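Local coordinates for putative sugar ABC transporter, substrate-binding protein (Clostridium phytofermentans, PDB 4WZZ) that binds L-rhamnose in a pocket and probably delivers the sugar, as a solute-binding protein, to an ABC transporter for uptake, at residues 110-115 with 135-140; 55-60 with 309-314. One frame throughout, in Å; residues are numbered along the deposited sequence.

Contact 1 of 2, residues 110-115 with 135-140; sequences QGVDCI and QGIHVL
Cys114 pairs with His138 and Ile115 with Val139 as parallel strands, and three backbone hydrogen bonds hold the segments together. Ile115 is bonded through both its polar backbone atoms: its N donates to His138 O over 2.8 Å, and its O accepts from Leu140 N over 2.8 Å. From the loop just before the strand, Asp113 O adds a longer bond, accepting from His138 N at 3.1 Å. Asp113 O also accepts a hydrogen from a water, which gives its second to Gly136 O, so the water carries the pairing back toward the turn.

Weaker CA-H...O contacts fill in between these bonds, from Cys114 CA to His138 O and from Val139 CA to Ile115 O.

The pair belongs to a right-handed beta-alpha-beta unit of a Rossmann-like lobe, in which helix 126-134 connects strand 114-117 to strand 138-142. Gly111 and, with Gln135 between it and helix 126-134, Gly136 close Schellman motifs with positive phi, which suits glycine; at Gly136 a CB would also press on Gln135 O.

Among the apolar contacts, Ile137, just ahead of its strand, lies against Val112 and Ile115. Its CG2, set anti to the backbone N, meets Ile115 CG1 at 3.9 Å, the two branched chains crossing at a slant, while CD1 approaches Val112 CG2. Ala107 and Ala132, on helices 97-110 and 126-134, pack against this side, where branched aliphatic residues suit a buried layer.

Close van der Waals contacts with backbone oxygens are a separate group. Ile137 CG1 passes Val112 O at 3.3 Å. On the other face, Cys114 SG lies 3.6 Å from His138 O, and the His138 ring turns its CD2 edge to Asp113 O in the ring plane, 3.6 Å away. There the small Cys114 fits beneath Ser310 of helix 299-315, whereas the larger, partly exposed His138 extends to Leu313.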
# COMPACT_ATOMS: atom_id res chain seq x y z
N GLN A 110 -17.44 7.49 18.78
CA GLN A 110 -17.17 6.46 19.78
C GLN A 110 -16.19 6.96 20.85
O GLN A 110 -15.99 6.30 21.87
CB GLN A 110 -16.59 5.22 19.10
CG GLN A 110 -17.56 4.51 18.21
CD GLN A 110 -16.93 3.31 17.53
OE1 GLN A 110 -16.05 2.67 18.10
NE2 GLN A 110 -17.38 3.02 16.32
N GLY A 111 -15.57 8.10 20.61
CA GLY A 111 -14.67 8.69 21.59
C GLY A 111 -13.34 7.95 21.70
O GLY A 111 -12.77 7.81 22.79
N VAL A 112 -12.85 7.47 20.56
CA VAL A 112 -11.56 6.79 20.53
C VAL A 112 -10.43 7.77 20.85
O VAL A 112 -10.60 8.97 20.75
CB VAL A 112 -11.28 6.14 19.17
CG1 VAL A 112 -12.42 5.18 18.80
CG2 VAL A 112 -11.05 7.19 18.06
N ASP A 113 -9.28 7.22 21.21
CA ASP A 113 -8.11 8.01 21.58
C ASP A 113 -7.17 8.25 20.41
O ASP A 113 -6.39 9.23 20.41
CB ASP A 113 -7.37 7.29 22.72
CG ASP A 113 -8.24 7.10 23.95
OD1 ASP A 113 -8.56 8.13 24.59
OD2 ASP A 113 -8.58 5.95 24.29
N CYS A 114 -7.23 7.37 19.42
CA CYS A 114 -6.30 7.41 18.30
C CYS A 114 -6.99 6.88 17.06
O CYS A 114 -7.80 5.95 17.15
CB CYS A 114 -5.07 6.58 18.63
SG CYS A 114 -3.83 6.52 17.34
N ILE A 115 -6.72 7.51 15.93
CA ILE A 115 -7.17 7.03 14.62
C ILE A 115 -5.94 6.80 13.74
O ILE A 115 -5.08 7.67 13.62
CB ILE A 115 -8.11 8.05 13.94
CG1 ILE A 115 -9.44 8.11 14.70
CG2 ILE A 115 -8.36 7.71 12.46
CD1 ILE A 115 -10.36 9.17 14.20
N GLN A 135 -10.87 17.25 18.98
CA GLN A 135 -11.47 16.51 20.09
C GLN A 135 -10.40 15.79 20.92
O GLN A 135 -10.73 15.02 21.82
CB GLN A 135 -12.47 15.48 19.56
CG GLN A 135 -13.72 16.09 18.97
CD GLN A 135 -14.47 16.93 19.96
OE1 GLN A 135 -14.67 16.53 21.11
NE2 GLN A 135 -14.89 18.12 19.54
N GLY A 136 -9.14 16.04 20.59
CA GLY A 136 -8.03 15.44 21.33
C GLY A 136 -7.60 14.07 20.82
O GLY A 136 -6.87 13.36 21.50
N ILE A 137 -8.04 13.70 19.63
CA ILE A 137 -7.67 12.41 19.07
C ILE A 137 -6.36 12.45 18.26
O ILE A 137 -6.18 13.27 17.36
CB ILE A 137 -8.79 11.87 18.17
CG1 ILE A 137 -10.08 11.77 18.99
CG2 ILE A 137 -8.38 10.50 17.57
CD1 ILE A 137 -11.33 11.38 18.20
N HIS A 138 -5.43 11.57 18.62
CA HIS A 138 -4.19 11.43 17.87
C HIS A 138 -4.50 10.84 16.51
O HIS A 138 -5.12 9.79 16.42
CB HIS A 138 -3.23 10.49 18.60
CG HIS A 138 -2.78 11.01 19.93
ND1 HIS A 138 -1.66 11.79 20.07
CD2 HIS A 138 -3.29 10.84 21.17
CE1 HIS A 138 -1.51 12.11 21.35
NE2 HIS A 138 -2.49 11.54 22.04
N VAL A 139 -4.06 11.51 15.45
CA VAL A 139 -4.23 10.95 14.11
C VAL A 139 -2.90 10.51 13.51
O VAL A 139 -1.95 11.29 13.44
CB VAL A 139 -4.91 11.94 13.15
CG1 VAL A 139 -5.05 11.31 11.76
CG2 VAL A 139 -6.27 12.36 13.68
N LEU A 140 -2.85 9.25 13.09
CA LEU A 140 -1.69 8.65 12.44
C LEU A 140 -2.19 8.13 11.09
O LEU A 140 -3.36 7.80 10.94
CB LEU A 140 -1.17 7.50 13.30
CG LEU A 140 -0.08 6.59 12.78
CD1 LEU A 140 0.81 6.13 13.91
CD2 LEU A 140 -0.69 5.38 12.06
O HOH W 1 -6.53 10.90 22.60

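Contact 2 of 2, residues 55-60 with 309-314; sequences ATYAII and ASISLV
Strand 56-60 and helix 309-314 run in roughly opposed directions, at 137°, with their axes 10.2 Å apart at closest approach. No hydrogen bond joins them. The closest CA pairs are Ala55 with Val314 and Tyr57 with Ser310, so it is Ala55, just before the strand, and Tyr57, near its start, that meet the helix.

Tyr57 spans most of the gap. With CG anti to the carbonyl carbon (chi1 -60°), its ring extends toward the helix and presents its CE2 edge to Ser310 O, which lies in the ring plane at 3.8 Å. Ser310 CB sits 3.8 Å from Tyr57 CD2; a small residue here allows the ring to come close to the helix backbone.

This is the helix-on-sheet layer of the alpha/beta lobe: helix 299-315 covers one face of the mixed sheet, over its parallel strands 56-60, 114-117 and 138-142, and Tyr76 and Ile80 of helix 67-82 also pack against Tyr57.

Val314 approaches Tyr57 from the opposite direction, its CG2 3.6 Å from CE2, and its other methyl, CG1, touches Ala55 CB at 3.9 Å. Ile311 crosses the tyrosine at about a right angle, placing CG1 3.6 Å from Tyr57 OH. The hydroxyl thus lies among aliphatic groups but has a polar partner, hydrogen bonding with Thr53 OG1, while Ser310 OG bonds to Ala306 O one turn back in the helix and to Tyr76 OH.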
# COMPACT_ATOMS: atom_id res chain seq x y z
N ALA A 55 -5.77 2.53 26.09
CA ALA A 55 -6.51 3.42 25.23
C ALA A 55 -7.24 2.66 24.13
O ALA A 55 -7.06 1.45 23.96
CB ALA A 55 -5.58 4.45 24.62
N THR A 56 -8.06 3.39 23.38
CA THR A 56 -8.85 2.81 22.30
C THR A 56 -8.37 3.36 20.96
O THR A 56 -8.26 4.56 20.77
CB THR A 56 -10.32 3.11 22.51
OG1 THR A 56 -10.77 2.47 23.73
CG2 THR A 56 -11.16 2.58 21.33
N TYR A 57 -8.08 2.45 20.03
CA TYR A 57 -7.43 2.82 18.78
C TYR A 57 -8.29 2.35 17.62
O TYR A 57 -8.58 1.16 17.53
CB TYR A 57 -6.08 2.13 18.67
CG TYR A 57 -5.12 2.46 19.77
CD1 TYR A 57 -5.24 1.89 21.03
CD2 TYR A 57 -4.08 3.35 19.55
CE1 TYR A 57 -4.36 2.19 22.03
CE2 TYR A 57 -3.19 3.66 20.54
CZ TYR A 57 -3.33 3.08 21.78
OH TYR A 57 -2.42 3.42 22.77
N ALA A 58 -8.70 3.29 16.77
CA ALA A 58 -9.44 2.97 15.53
C ALA A 58 -8.52 2.88 14.34
O ALA A 58 -7.76 3.82 14.06
CB ALA A 58 -10.46 4.06 15.25
N ILE A 59 -8.58 1.77 13.61
CA ILE A 59 -7.89 1.72 12.33
C ILE A 59 -8.95 1.71 11.25
O ILE A 59 -9.90 0.94 11.29
CB ILE A 59 -6.94 0.50 12.18
CG1 ILE A 59 -6.27 0.55 10.80
CG2 ILE A 59 -7.69 -0.81 12.46
CD1 ILE A 59 -5.09 -0.39 10.64
N ILE A 60 -8.77 2.62 10.30
CA ILE A 60 -9.68 2.76 9.18
C ILE A 60 -8.89 2.44 7.93
O ILE A 60 -8.01 3.20 7.53
CB ILE A 60 -10.23 4.19 9.09
CG1 ILE A 60 -11.00 4.52 10.36
CG2 ILE A 60 -11.15 4.30 7.89
CD1 ILE A 60 -11.40 6.00 10.49
N ALA A 309 3.57 2.73 16.83
CA ALA A 309 3.70 4.17 16.69
C ALA A 309 2.47 4.88 17.27
O ALA A 309 2.59 5.94 17.91
CB ALA A 309 3.91 4.56 15.22
N SER A 310 1.30 4.28 17.08
CA SER A 310 0.08 4.82 17.66
C SER A 310 0.16 4.85 19.19
O SER A 310 -0.19 5.84 19.82
CB SER A 310 -1.12 3.94 17.27
OG SER A 310 -1.32 3.98 15.87
N ILE A 311 0.60 3.75 19.78
CA ILE A 311 0.74 3.68 21.23
C ILE A 311 1.75 4.71 21.69
O ILE A 311 1.58 5.32 22.75
CB ILE A 311 1.18 2.29 21.70
CG1 ILE A 311 0.07 1.27 21.38
CG2 ILE A 311 1.44 2.29 23.21
CD1 ILE A 311 0.50 -0.18 21.54
N SER A 312 2.80 4.91 20.89
CA SER A 312 3.86 5.86 21.26
C SER A 312 3.35 7.30 21.26
O SER A 312 3.71 8.09 22.14
CB SER A 312 5.06 5.71 20.34
OG SER A 312 5.66 4.44 20.53
N LEU A 313 2.51 7.64 20.28
CA LEU A 313 1.79 8.92 20.28
C LEU A 313 0.88 9.09 21.50
O LEU A 313 0.87 10.16 22.13
CB LEU A 313 0.96 9.07 19.01
CG LEU A 313 1.69 9.31 17.69
CD1 LEU A 313 0.71 9.21 16.53
CD2 LEU A 313 2.41 10.66 17.66
N VAL A 314 0.11 8.06 21.83
CA VAL A 314 -0.82 8.16 22.95
C VAL A 314 -0.07 8.28 24.28
O VAL A 314 -0.50 9.01 25.19
CB VAL A 314 -1.79 6.94 23.01
CG1 VAL A 314 -2.57 6.90 24.34
CG2 VAL A 314 -2.74 6.96 21.81

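Overall arrangement
From the N terminus the chain first lays down strand 56-60, whose partner segment in contact 2, residues 309-314 of helix 299-315, arrives only after 248 intervening residues. Contact 1 closes a much shorter loop, with 19 residues between its segments, and is nested inside the long one. The two meet in one sheet, since strand 114-117 lies between strands 56-60 and 138-142; Cys114 O and Ala58 N, 2.8 Å apart, probably form one of the bonds joining them. Contact 1 thus builds neighbouring strands early in the chain, whereas contact 2 brings a late helix back onto the same lobe, where Leu313 also reaches His138.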